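Local coordinates for DUF3845 domain-containing protein (Bacteroides thetaiotaomicron VPI-5482, PDB 3GF6) that is of unknown function but folds as an all-beta lipoprotein whose family is grouped with the C1q and TNF-like domains, at residues I6-V10 with D132-A136; L30-S34 with V72-V78; L57-I61 with G92-S96; L116-L122 with T171-T177. One frame throughout, in Å; residues are numbered along the deposited sequence.

Contacts 1 and 3 belong to one antiparallel sheet, contacts 2 and 4 to the other. Contact 3 is wholly buried and almost entirely apolar, a tyrosine ring tucked against a strand. Contact 1 lies beside it, with probable hydrogen bonds from Gly92 N to Ile6 O and between Tyr8 OH and Asn93 OD1; it is partly buried, and three waters join Tyr8 and Val10 to the strand. Contact 4 alone pairs two strands: its inner face meets contact 1, where Leu118 and Ile176 pack on Ala136, while its outer face carries charges. Contact 2, its centre about 28 Å from that of contact 1, presses a loop onto a strand through one aromatic ring, a valine and two bridging waters.

Contact 1: I6-V10 with D132-A136; sequences IYYPV and DYVYA
Tyr7 directs its hydroxyl at Asp132: OH donates to OD2 over a very short 2.5 Å, with OD2 at the ring edge and ring and carboxylate only 14° from coplanar. Asn195 ND2 holds the same oxygen. Farther back on the ring, Tyr7 CE1 lies 4.0 Å from Tyr133 CE2, at the edge of the second ring. Tyr8 meets the strand mainly through backbone and water, its own hydroxyl going to Asn93. Its N donates to a water that sits 2.6 Å from Tyr133 OH, and its O accepts from another water bound to Tyr135 OH. Opposite Asn195, Asp132 and Tyr133 form a classic beta bulge where the chain turns a corner on strand 129-139. Pro9 lays CA over the face of Tyr133, 3.9 Å from the ring centroid, in a CH-pi contact. A leucine in place of Tyr133 would probably leave the water on Tyr8 N without its second mate and Pro9 CA without a flat surface to rest on. Val10, its CG2 beside the backbone N, sets that methyl over the face of Tyr135, 3.8 Å from the centroid; a third water, 2.8 Å from Val10 O, joins this carbonyl to Val134 N.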
loop_
_atom_site.group_PDB
_atom_site.type_symbol
_atom_site.label_atom_id
_atom_site.label_comp_id
_atom_site.label_asym_id
_atom_site.label_seq_id
_atom_site.Cartn_x
_atom_site.Cartn_y
_atom_site.Cartn_z
ATOM N N ILE A 6 -11.238 -2.031 17.435
ATOM C CA ILE A 6 -10.608 -0.882 16.776
ATOM C C ILE A 6 -10.568 -1.240 15.303
ATOM O O ILE A 6 -9.892 -2.189 14.907
ATOM C CB ILE A 6 -9.202 -0.654 17.305
ATOM C CG1 ILE A 6 -9.226 -0.320 18.806
ATOM C CG2 ILE A 6 -8.461 0.447 16.500
ATOM C CD1 ILE A 6 -7.864 -0.050 19.354
ATOM N N TYR A 7 -11.329 -0.517 14.498
ATOM C CA TYR A 7 -11.692 -0.968 13.161
ATOM C C TYR A 7 -11.629 0.236 12.269
ATOM O O TYR A 7 -12.249 1.236 12.594
ATOM C CB TYR A 7 -13.098 -1.562 13.176
ATOM C CG TYR A 7 -13.725 -1.966 11.858
ATOM C CD1 TYR A 7 -13.070 -2.829 10.944
ATOM C CD2 TYR A 7 -14.993 -1.520 11.519
ATOM C CE1 TYR A 7 -13.698 -3.209 9.756
ATOM C CE2 TYR A 7 -15.609 -1.883 10.343
ATOM C CZ TYR A 7 -14.973 -2.733 9.458
ATOM O OH TYR A 7 -15.626 -3.070 8.281
ATOM N N TYR A 8 -10.860 0.120 11.179
ATOM C CA TYR A 8 -10.490 1.233 10.320
ATOM C C TYR A 8 -10.877 1.042 8.825
ATOM O O TYR A 8 -10.006 1.035 7.946
ATOM C CB TYR A 8 -8.991 1.419 10.405
ATOM C CG TYR A 8 -8.413 1.822 11.758
ATOM C CD1 TYR A 8 -8.898 2.920 12.465
ATOM C CD2 TYR A 8 -7.320 1.157 12.270
ATOM C CE1 TYR A 8 -8.308 3.335 13.691
ATOM C CE2 TYR A 8 -6.733 1.541 13.490
ATOM C CZ TYR A 8 -7.204 2.652 14.175
ATOM O OH TYR A 8 -6.601 3.027 15.369
ATOM N N PRO A 9 -12.188 0.906 8.531
ATOM C CA PRO A 9 -12.620 0.674 7.150
ATOM C C PRO A 9 -12.502 1.905 6.243
ATOM O O PRO A 9 -12.761 3.031 6.671
ATOM C CB PRO A 9 -14.094 0.268 7.300
ATOM C CG PRO A 9 -14.572 1.027 8.516
ATOM C CD PRO A 9 -13.320 1.036 9.450
ATOM N N VAL A 10 -12.171 1.658 4.987
ATOM C CA VAL A 10 -12.214 2.672 3.950
ATOM C C VAL A 10 -12.920 2.035 2.800
ATOM O O VAL A 10 -12.544 0.932 2.373
ATOM C CB VAL A 10 -10.829 3.148 3.556
ATOM C CG1 VAL A 10 -10.873 4.073 2.300
ATOM C CG2 VAL A 10 -10.158 3.832 4.764
ATOM N N ASP A 132 -13.845 -7.390 2.974
ATOM C CA ASP A 132 -14.616 -6.346 3.678
ATOM C C ASP A 132 -14.199 -4.959 3.203
ATOM O O ASP A 132 -15.020 -4.146 2.828
ATOM C CB ASP A 132 -14.394 -6.475 5.197
ATOM C CG ASP A 132 -15.117 -5.404 6.007
ATOM O OD1 ASP A 132 -16.301 -5.123 5.723
ATOM O OD2 ASP A 132 -14.497 -4.801 6.897
ATOM N N TYR A 133 -12.906 -4.688 3.246
ATOM C CA TYR A 133 -12.371 -3.469 2.645
ATOM C C TYR A 133 -10.959 -3.706 2.150
ATOM O O TYR A 133 -10.269 -4.625 2.617
ATOM C CB TYR A 133 -12.448 -2.288 3.622
ATOM C CG TYR A 133 -11.409 -2.269 4.752
ATOM C CD1 TYR A 133 -10.098 -1.852 4.520
ATOM C CD2 TYR A 133 -11.769 -2.577 6.048
ATOM C CE1 TYR A 133 -9.158 -1.871 5.548
ATOM C CE2 TYR A 133 -10.853 -2.533 7.096
ATOM C CZ TYR A 133 -9.547 -2.193 6.840
ATOM O OH TYR A 133 -8.630 -2.116 7.880
ATOM N N VAL A 134 -10.545 -2.888 1.194
ATOM C CA VAL A 134 -9.179 -2.883 0.677
ATOM C C VAL A 134 -8.886 -1.496 0.125
ATOM O O VAL A 134 -9.688 -0.946 -0.637
ATOM C CB VAL A 134 -8.918 -3.973 -0.401
ATOM C CG1 VAL A 134 -9.981 -3.978 -1.534
ATOM C CG2 VAL A 134 -7.519 -3.827 -1.011
ATOM N N TYR A 135 -7.751 -0.940 0.491
ATOM C CA TYR A 135 -7.308 0.310 -0.098
ATOM C C TYR A 135 -5.800 0.461 -0.164
ATOM O O TYR A 135 -5.091 -0.098 0.673
ATOM C CB TYR A 135 -7.900 1.498 0.624
ATOM C CG TYR A 135 -7.475 1.787 2.047
ATOM C CD1 TYR A 135 -8.025 1.099 3.125
ATOM C CD2 TYR A 135 -6.580 2.792 2.320
ATOM C CE1 TYR A 135 -7.695 1.457 4.435
ATOM C CE2 TYR A 135 -6.222 3.127 3.622
ATOM C CZ TYR A 135 -6.782 2.453 4.664
ATOM O OH TYR A 135 -6.487 2.848 5.916
ATOM N N ALA A 136 -5.337 1.230 -1.167
ATOM C CA ALA A 136 -3.923 1.584 -1.365
ATOM C C ALA A 136 -3.710 3.004 -0.873
ATOM O O ALA A 136 -4.558 3.884 -1.090
ATOM C CB ALA A 136 -3.478 1.426 -2.850
HETATM O O HOH W 1 -9.285 -2.159 10.447
HETATM O O HOH W 2 -7.329 0.925 7.519
HETATM O O HOH W 3 -12.642 -1.011 0.323
#

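Contact 2: L30-S34 with V72-V78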
loop_
_atom_site.group_PDB
_atom_site.type_symbol
_atom_site.label_atom_id
_atom_site.label_comp_id
_atom_site.label_asym_id
_atom_site.label_seq_id
_atom_site.Cartn_x
_atom_site.Cartn_y
_atom_site.Cartn_z
ATOM N N LEU A 30 16.376 11.975 -9.166
ATOM C CA LEU A 30 15.737 10.714 -8.828
ATOM C C LEU A 30 16.438 10.145 -7.618
ATOM O O LEU A 30 17.628 9.871 -7.686
ATOM C CB LEU A 30 15.821 9.694 -9.981
ATOM C CG LEU A 30 15.162 8.317 -9.758
ATOM C CD1 LEU A 30 13.663 8.396 -9.839
ATOM C CD2 LEU A 30 15.692 7.273 -10.788
ATOM N N VAL A 31 15.718 9.978 -6.507
ATOM C CA VAL A 31 16.350 9.492 -5.275
ATOM C C VAL A 31 15.939 8.076 -4.936
ATOM O O VAL A 31 16.594 7.415 -4.150
ATOM C CB VAL A 31 16.144 10.444 -4.073
ATOM C CG1 VAL A 31 16.965 11.775 -4.316
ATOM C CG2 VAL A 31 14.681 10.729 -3.752
ATOM N N ALA A 32 14.864 7.608 -5.528
ATOM C CA ALA A 32 14.473 6.200 -5.379
ATOM C C ALA A 32 13.628 5.793 -6.601
ATOM O O ALA A 32 12.822 6.593 -7.151
ATOM C CB ALA A 32 13.710 5.931 -4.050
ATOM N N ARG A 33 13.865 4.568 -7.029
ATOM C CA ARG A 33 13.124 3.940 -8.119
ATOM C C ARG A 33 13.207 2.439 -7.980
ATOM O O ARG A 33 14.304 1.860 -7.816
ATOM C CB ARG A 33 13.668 4.379 -9.485
ATOM C CG ARG A 33 13.135 3.548 -10.686
ATOM C CD ARG A 33 13.474 4.191 -12.030
ATOM N NE ARG A 33 12.965 3.344 -13.099
ATOM C CZ ARG A 33 13.694 2.556 -13.882
ATOM N NH1 ARG A 33 15.017 2.506 -13.772
ATOM N NH2 ARG A 33 13.084 1.816 -14.797
ATOM N N SER A 34 12.027 1.822 -8.013
ATOM C CA SER A 34 11.886 0.374 -8.092
ATOM C C SER A 34 10.916 0.018 -9.216
ATOM O O SER A 34 9.991 0.776 -9.524
ATOM C CB SER A 34 11.409 -0.221 -6.759
ATOM O OG SER A 34 10.098 0.210 -6.420
ATOM N N VAL A 72 20.474 4.545 -7.627
ATOM C CA VAL A 72 19.915 5.084 -6.395
ATOM C C VAL A 72 20.304 4.218 -5.192
ATOM O O VAL A 72 20.624 3.028 -5.332
ATOM C CB VAL A 72 18.379 5.190 -6.448
ATOM C CG1 VAL A 72 17.913 6.011 -7.696
ATOM C CG2 VAL A 72 17.723 3.801 -6.398
ATOM N N ALA A 73 20.223 4.814 -3.999
ATOM C CA ALA A 73 20.462 4.087 -2.757
ATOM C C ALA A 73 19.430 2.977 -2.557
ATOM O O ALA A 73 18.287 3.118 -2.963
ATOM C CB ALA A 73 20.377 5.047 -1.557
ATOM N N ASP A 74 19.831 1.904 -1.885
ATOM C CA ASP A 74 18.869 0.914 -1.418
ATOM C C ASP A 74 17.758 1.562 -0.623
ATOM O O ASP A 74 17.998 2.498 0.135
ATOM C CB ASP A 74 19.536 -0.106 -0.511
ATOM C CG ASP A 74 20.479 -1.039 -1.252
ATOM O OD1 ASP A 74 20.562 -1.003 -2.509
ATOM O OD2 ASP A 74 21.120 -1.837 -0.529
ATOM N N PHE A 75 16.541 1.058 -0.791
ATOM C CA PHE A 75 15.401 1.548 -0.003
ATOM C C PHE A 75 14.429 0.423 0.223
ATOM O O PHE A 75 14.469 -0.593 -0.480
ATOM C CB PHE A 75 14.751 2.806 -0.615
ATOM C CG PHE A 75 14.001 2.597 -1.936
ATOM C CD1 PHE A 75 14.677 2.326 -3.121
ATOM C CD2 PHE A 75 12.609 2.728 -1.993
ATOM C CE1 PHE A 75 13.973 2.188 -4.330
ATOM C CE2 PHE A 75 11.898 2.557 -3.186
ATOM C CZ PHE A 75 12.586 2.277 -4.352
ATOM N N ASN A 76 13.508 0.617 1.165
ATOM C CA ASN A 76 12.594 -0.455 1.568
ATOM C C ASN A 76 11.570 -0.842 0.549
ATOM O O ASN A 76 10.930 -1.855 0.707
ATOM C CB ASN A 76 11.860 -0.096 2.857
ATOM C CG ASN A 76 12.802 0.098 4.042
ATOM O OD1 ASN A 76 13.913 -0.464 4.093
ATOM N ND2 ASN A 76 12.348 0.882 5.026
ATOM N N GLY A 77 11.398 -0.060 -0.509
ATOM C CA GLY A 77 10.498 -0.412 -1.567
ATOM C C GLY A 77 11.032 -1.424 -2.559
ATOM O O GLY A 77 10.367 -1.716 -3.540
ATOM N N VAL A 78 12.245 -1.927 -2.318
ATOM C CA VAL A 78 12.852 -2.957 -3.162
ATOM C C VAL A 78 12.719 -4.311 -2.507
ATOM O O VAL A 78 13.150 -4.514 -1.370
ATOM C CB VAL A 78 14.341 -2.658 -3.427
ATOM C CG1 VAL A 78 14.992 -3.790 -4.307
ATOM C CG2 VAL A 78 14.491 -1.275 -4.052
HETATM O O HOH W 4 16.675 5.185 -2.353
HETATM O O HOH W 5 19.252 7.653 -3.697
#
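Phe75 reaches across to the strand from a CB that holds CG between the backbone N and the carbonyl carbon (chi1 69°), which aims the ring at Ala32. CG lies 4.0 Å from Ala32 CB, and all the ring atoms keep a similar distance because that methyl sits over the centre of the face, 3.6 Å from the centroid and 4° off the normal. CE1, farther out, has Arg33 O at the ring edge, 3.5 Å away, and CZ ends 3.7 Å from Arg33 C. An alanine in place of Phe75 would take away this whole surface and would probably open a gap beneath the methyl of Ala32. Val72 presses on the same strand: its CB packs 3.7 Å from Val31 O, CG1 meets Leu30 CD2 at 4.0 Å, and CG2 lies near Arg33 N. Two waters tie Val31 O to the loop backbone, one reaching Ala73 O and the other Ala73 N. Ser34 OG, also bonded to Asn65, gives Gly77 O a weak hydrogen bond of 3.5 Å. Val31 and Ala32 form a classic beta bulge opposite Leu217 in strand 29-35, and the loop covering it makes a type I beta turn from Phe75 to Val78.

Contact 3: L57-I61 with G92-S96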
loop_
_atom_site.group_PDB
_atom_site.type_symbol
_atom_site.label_atom_id
_atom_site.label_comp_id
_atom_site.label_asym_id
_atom_site.label_seq_id
_atom_site.Cartn_x
_atom_site.Cartn_y
_atom_site.Cartn_z
ATOM N N LEU A 57 -9.971 -11.352 9.412
ATOM C CA LEU A 57 -8.521 -11.216 9.204
ATOM C C LEU A 57 -8.179 -9.806 8.719
ATOM O O LEU A 57 -8.466 -9.456 7.561
ATOM C CB LEU A 57 -8.045 -12.261 8.203
ATOM C CG LEU A 57 -8.283 -13.739 8.534
ATOM C CD1 LEU A 57 -8.068 -14.572 7.254
ATOM C CD2 LEU A 57 -7.364 -14.204 9.654
ATOM N N THR A 58 -7.537 -9.039 9.586
ATOM C CA THR A 58 -7.123 -7.652 9.281
ATOM C C THR A 58 -5.609 -7.672 9.061
ATOM O O THR A 58 -4.848 -8.128 9.945
ATOM C CB THR A 58 -7.496 -6.715 10.395
ATOM O OG1 THR A 58 -8.884 -6.895 10.723
ATOM C CG2 THR A 58 -7.209 -5.276 9.941
ATOM N N PHE A 59 -5.160 -7.209 7.887
ATOM C CA PHE A 59 -3.730 -7.225 7.573
ATOM C C PHE A 59 -3.346 -6.170 6.604
ATOM O O PHE A 59 -4.217 -5.584 5.938
ATOM C CB PHE A 59 -3.247 -8.610 7.091
ATOM C CG PHE A 59 -4.017 -9.166 5.942
ATOM C CD1 PHE A 59 -3.734 -8.811 4.624
ATOM C CD2 PHE A 59 -5.048 -10.043 6.170
ATOM C CE1 PHE A 59 -4.528 -9.340 3.569
ATOM C CE2 PHE A 59 -5.801 -10.570 5.127
ATOM C CZ PHE A 59 -5.523 -10.233 3.837
HETATM N N MSE A 60 -2.041 -5.871 6.561
HETATM C CA MSE A 60 -1.564 -4.899 5.637
HETATM C C MSE A 60 -0.413 -5.455 4.804
HETATM O O MSE A 60 0.202 -6.465 5.153
HETATM C CB MSE A 60 -1.182 -3.582 6.344
HETATM C CG MSE A 60 -0.072 -3.739 7.245
HETATM SE SE MSE A 60 1.647 -3.287 6.413
HETATM C CE MSE A 60 2.421 -3.316 8.197
ATOM N N ILE A 61 -0.190 -4.778 3.679
ATOM C CA ILE A 61 0.822 -5.199 2.717
ATOM C C ILE A 61 1.862 -4.089 2.625
ATOM O O ILE A 61 1.550 -2.890 2.415
ATOM C CB ILE A 61 0.234 -5.454 1.309
ATOM C CG1 ILE A 61 -0.914 -6.454 1.353
ATOM C CG2 ILE A 61 1.370 -5.903 0.324
ATOM C CD1 ILE A 61 -0.544 -7.795 1.929
ATOM N N GLY A 92 -7.218 -3.255 14.980
ATOM C CA GLY A 92 -6.767 -3.004 13.635
ATOM C C GLY A 92 -5.480 -2.196 13.553
ATOM O O GLY A 92 -4.975 -1.935 12.481
ATOM N N ASN A 93 -4.912 -1.812 14.688
ATOM C CA ASN A 93 -3.584 -1.192 14.667
ATOM C C ASN A 93 -2.485 -2.219 14.367
ATOM O O ASN A 93 -2.705 -3.425 14.445
ATOM C CB ASN A 93 -3.275 -0.515 15.995
ATOM C CG ASN A 93 -4.087 0.749 16.209
ATOM O OD1 ASN A 93 -4.077 1.666 15.371
ATOM N ND2 ASN A 93 -4.755 0.825 17.353
ATOM N N TYR A 94 -1.312 -1.704 13.982
ATOM C CA TYR A 94 -0.155 -2.526 13.667
ATOM C C TYR A 94 0.951 -2.277 14.686
ATOM O O TYR A 94 1.059 -1.196 15.250
ATOM C CB TYR A 94 0.305 -2.274 12.194
ATOM C CG TYR A 94 -0.725 -2.856 11.233
ATOM C CD1 TYR A 94 -0.690 -4.186 10.879
ATOM C CD2 TYR A 94 -1.841 -2.101 10.835
ATOM C CE1 TYR A 94 -1.697 -4.758 10.078
ATOM C CE2 TYR A 94 -2.843 -2.643 10.054
ATOM C CZ TYR A 94 -2.776 -3.982 9.674
ATOM O OH TYR A 94 -3.784 -4.488 8.914
ATOM N N PRO A 95 1.758 -3.302 14.963
ATOM C CA PRO A 95 2.892 -3.102 15.856
ATOM C C PRO A 95 3.834 -2.027 15.312
ATOM O O PRO A 95 4.032 -1.923 14.095
ATOM C CB PRO A 95 3.598 -4.477 15.858
ATOM C CG PRO A 95 3.024 -5.242 14.794
ATOM C CD PRO A 95 1.719 -4.641 14.388
ATOM N N SER A 96 4.426 -1.246 16.208
ATOM C CA SER A 96 5.347 -0.171 15.814
ATOM C C SER A 96 6.483 -0.643 14.893
ATOM O O SER A 96 6.844 0.024 13.903
ATOM C CB SER A 96 5.919 0.517 17.057
ATOM O OG SER A 96 6.751 -0.367 17.796
#
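Thr58 OG1 is held by a hydrogen bond with Asn195 OD1, while the other branch of the same side chain, the methyl CG2, lies 3.7 Å from Tyr94 OH. The exact seat of that hydroxyl is doubtful, because it stands too close to the backbone of Phe59 in the model. The ring behind it takes part in a Met-aromatic contact with Met60, present here as selenomethionine, on strand 56-62, which lies between 82-85 and 187-198 in an antiparallel sheet. The side chains of Met60 and Tyr94 run antiparallel past one another. Because CG of Met60 stands between its backbone N and carbonyl carbon (chi1 65°) and the chain bends again at the next bond, the CG methylene comes down over the ring face, 3.6 Å from the centroid and nearest to Tyr94 CE1, at 3.4 Å from that atom. The selenium rides farther off, above the same face at 5.3 Å from the centroid. Phe59, between Thr58 and Met60, points the other way and packs on Val205 of the facing sheet. The loop 92-96 thus covers the Thr58 and Met60 face of the strand, and Phe142 and Phe193 also pack on Met60. Two residues before the tyrosine, Gly92 CA lies 4.4 Å from Thr58 CG2.

Contact 4: L116-L122 with T171-T177; sequences LRLKGEL and TCTFDIT. With EDO (1,2-ethanediol), chain G; EDO (1,2-ethanediol), chain C.
Arg117 carries CG opposite its backbone N (chi1 -178°) and runs extended to NE, so its guanidinium lies alongside the carboxylate of Asp175, itself swung away from the backbone N. The grip is side-on and two-pronged: NE donates to OD1 and NH2 to OD2, both at 2.8 Å, each oxygen using its syn lone pair, and the planes are 4° apart. NH1 turns to O1 of an ethanediol probably left from crystallisation. The pair is diagonal, since Arg117 stands opposite Thr177 and Lys119 opposite Asp175 in non-hydrogen-bonded pairs of this antiparallel arrangement. Glu121, on the same face, lies along Thr173, CD 3.4 Å from OG1, while its OE1 makes a salt bridge to Arg208. Alternating with these are the hydrogen-bonded pairs Leu118 with Ile176, Gly120 with Phe174 and Leu122 with Cys172, each closed by two backbone bonds. Phe174 sets CG between its N and carbonyl carbon (chi1 47°), which folds the ring back over Gly120; Gly120 CA lies 4.0 Å from the ring centroid, and a CB there would be tight against the ring and, at these backbone angles, would collide with the carbonyl O of Lys119. Leu118 CG then packs 3.6 Å from Phe174 CE1. Strand 112-123 runs between 171-183 and 203-219, and its apolar face, with Leu118 and Leu122, lies on Ala136 and Val134 of strand 129-139 and Leu192 and Ile194 of strand 187-198, the two sheets packing as a beta sandwich.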
loop_
_atom_site.group_PDB
_atom_site.type_symbol
_atom_site.label_atom_id
_atom_site.label_comp_id
_atom_site.label_asym_id
_atom_site.label_seq_id
_atom_site.Cartn_x
_atom_site.Cartn_y
_atom_site.Cartn_z
ATOM N N LEU A 116 4.058 6.677 -9.666
ATOM C CA LEU A 116 3.917 5.263 -9.402
ATOM C C LEU A 116 2.821 4.632 -10.212
ATOM O O LEU A 116 1.901 5.310 -10.694
ATOM C CB LEU A 116 3.721 4.988 -7.899
ATOM C CG LEU A 116 2.435 5.448 -7.192
ATOM C CD1 LEU A 116 1.253 4.495 -7.475
ATOM C CD2 LEU A 116 2.668 5.566 -5.684
ATOM N N ARG A 117 2.938 3.325 -10.397
ATOM C CA ARG A 117 1.840 2.503 -10.917
ATOM C C ARG A 117 1.761 1.267 -10.035
ATOM O O ARG A 117 2.779 0.682 -9.724
ATOM C CB ARG A 117 2.049 2.114 -12.382
ATOM C CG ARG A 117 0.898 1.302 -12.981
ATOM C CD ARG A 117 1.103 1.208 -14.507
ATOM N NE ARG A 117 0.059 0.436 -15.162
ATOM C CZ ARG A 117 0.129 0.051 -16.429
ATOM N NH1 ARG A 117 1.196 0.370 -17.159
ATOM N NH2 ARG A 117 -0.854 -0.662 -16.959
ATOM N N LEU A 118 0.551 0.908 -9.600
ATOM C CA LEU A 118 0.302 -0.300 -8.834
ATOM C C LEU A 118 -0.734 -1.095 -9.592
ATOM O O LEU A 118 -1.905 -0.643 -9.730
ATOM C CB LEU A 118 -0.204 0.038 -7.414
ATOM C CG LEU A 118 -0.642 -1.171 -6.586
ATOM C CD1 LEU A 118 0.585 -2.016 -6.331
ATOM C CD2 LEU A 118 -1.310 -0.764 -5.234
ATOM N N LYS A 119 -0.293 -2.236 -10.161
ATOM C CA LYS A 119 -1.139 -3.066 -11.004
ATOM C C LYS A 119 -1.017 -4.482 -10.510
ATOM O O LYS A 119 0.081 -4.936 -10.242
ATOM C CB LYS A 119 -0.713 -2.965 -12.490
ATOM C CG LYS A 119 -1.497 -3.867 -13.455
ATOM C CD LYS A 119 -1.088 -3.597 -14.908
ATOM C CE LYS A 119 -1.661 -4.599 -15.908
ATOM N NZ LYS A 119 -2.961 -5.161 -15.468
ATOM N N GLY A 120 -2.140 -5.165 -10.393
ATOM C CA GLY A 120 -2.149 -6.516 -9.846
ATOM C C GLY A 120 -3.496 -6.990 -9.362
ATOM O O GLY A 120 -4.515 -6.498 -9.795
ATOM N N GLU A 121 -3.489 -7.991 -8.491
ATOM C CA GLU A 121 -4.744 -8.582 -8.015
ATOM C C GLU A 121 -4.620 -9.178 -6.636
ATOM O O GLU A 121 -3.657 -9.880 -6.334
ATOM C CB GLU A 121 -5.274 -9.630 -9.004
ATOM C CG GLU A 121 -6.663 -10.129 -8.670
ATOM C CD GLU A 121 -7.144 -11.217 -9.601
ATOM O OE1 GLU A 121 -6.454 -11.512 -10.595
ATOM O OE2 GLU A 121 -8.213 -11.797 -9.325
ATOM N N LEU A 122 -5.597 -8.858 -5.784
ATOM C CA LEU A 122 -5.778 -9.514 -4.496
ATOM C C LEU A 122 -6.797 -10.632 -4.673
ATOM O O LEU A 122 -7.864 -10.416 -5.229
ATOM C CB LEU A 122 -6.291 -8.515 -3.453
ATOM C CG LEU A 122 -6.585 -9.038 -2.042
ATOM C CD1 LEU A 122 -5.341 -9.542 -1.306
ATOM C CD2 LEU A 122 -7.287 -7.930 -1.244
ATOM N N THR A 171 -11.986 -11.370 -5.093
ATOM C CA THR A 171 -10.853 -10.793 -5.806
ATOM C C THR A 171 -11.034 -9.312 -6.048
ATOM O O THR A 171 -12.164 -8.808 -6.131
ATOM C CB THR A 171 -10.593 -11.485 -7.183
ATOM O OG1 THR A 171 -11.671 -11.224 -8.085
ATOM C CG2 THR A 171 -10.448 -12.969 -7.021
ATOM N N CYS A 172 -9.915 -8.607 -6.097
ATOM C CA CYS A 172 -9.894 -7.219 -6.474
ATOM C C CYS A 172 -8.711 -7.030 -7.412
ATOM O O CYS A 172 -7.545 -7.239 -6.998
ATOM C CB CYS A 172 -9.766 -6.311 -5.247
ATOM S SG CYS A 172 -9.824 -4.538 -5.650
ATOM N N THR A 173 -9.021 -6.606 -8.649
ATOM C CA THR A 173 -8.043 -6.440 -9.733
ATOM C C THR A 173 -7.870 -4.962 -9.953
ATOM O O THR A 173 -8.859 -4.253 -10.198
ATOM C CB THR A 173 -8.549 -7.135 -11.011
ATOM O OG1 THR A 173 -8.865 -8.495 -10.701
ATOM C CG2 THR A 173 -7.546 -7.074 -12.154
ATOM N N PHE A 174 -6.632 -4.479 -9.832
ATOM C CA PHE A 174 -6.380 -3.031 -9.806
ATOM C C PHE A 174 -5.275 -2.600 -10.752
ATOM O O PHE A 174 -4.384 -3.374 -11.084
ATOM C CB PHE A 174 -6.023 -2.567 -8.365
ATOM C CG PHE A 174 -4.992 -3.433 -7.688
ATOM C CD1 PHE A 174 -3.649 -3.193 -7.868
ATOM C CD2 PHE A 174 -5.381 -4.512 -6.897
ATOM C CE1 PHE A 174 -2.685 -4.021 -7.296
ATOM C CE2 PHE A 174 -4.427 -5.332 -6.271
ATOM C CZ PHE A 174 -3.079 -5.088 -6.481
ATOM N N ASP A 175 -5.331 -1.335 -11.177
ATOM C CA ASP A 175 -4.300 -0.748 -12.009
ATOM C C ASP A 175 -4.424 0.759 -11.839
ATOM O O ASP A 175 -5.210 1.408 -12.530
ATOM C CB ASP A 175 -4.478 -1.167 -13.473
ATOM C CG ASP A 175 -3.311 -0.720 -14.373
ATOM O OD1 ASP A 175 -2.386 -0.046 -13.865
ATOM O OD2 ASP A 175 -3.317 -1.055 -15.598
ATOM N N ILE A 176 -3.709 1.288 -10.850
ATOM C CA ILE A 176 -3.816 2.692 -10.450
ATOM C C ILE A 176 -2.479 3.371 -10.684
ATOM O O ILE A 176 -1.392 2.747 -10.659
ATOM C CB ILE A 176 -4.293 2.889 -8.961
ATOM C CG1 ILE A 176 -3.285 2.250 -7.989
ATOM C CG2 ILE A 176 -5.707 2.339 -8.822
ATOM C CD1 ILE A 176 -3.401 2.662 -6.528
ATOM N N THR A 177 -2.553 4.656 -10.931
ATOM C CA THR A 177 -1.338 5.465 -11.048
ATOM C C THR A 177 -1.450 6.734 -10.198
ATOM O O THR A 177 -2.551 7.202 -9.877
ATOM C CB THR A 177 -1.067 5.871 -12.495
ATOM O OG1 THR A 177 -2.168 6.646 -12.996
ATOM C CG2 THR A 177 -0.823 4.663 -13.341
HETATM C C1 EDO G . 2.485 7.656 -12.846
HETATM O O1 EDO G . 2.268 6.330 -13.340
HETATM C C2 EDO G . 2.126 8.621 -13.979
HETATM O O2 EDO G . 3.316 9.182 -14.532
HETATM C C1 EDO C . 2.942 2.969 -17.733
HETATM O O1 EDO C . 3.606 2.225 -16.745
HETATM C C2 EDO C . 3.889 4.045 -18.144
HETATM O O2 EDO C . 4.771 3.354 -18.994
HETATM O O HOH W 6 -4.727 -5.430 -13.026
HETATM O O HOH W 7 -8.639 -10.185 -12.904
#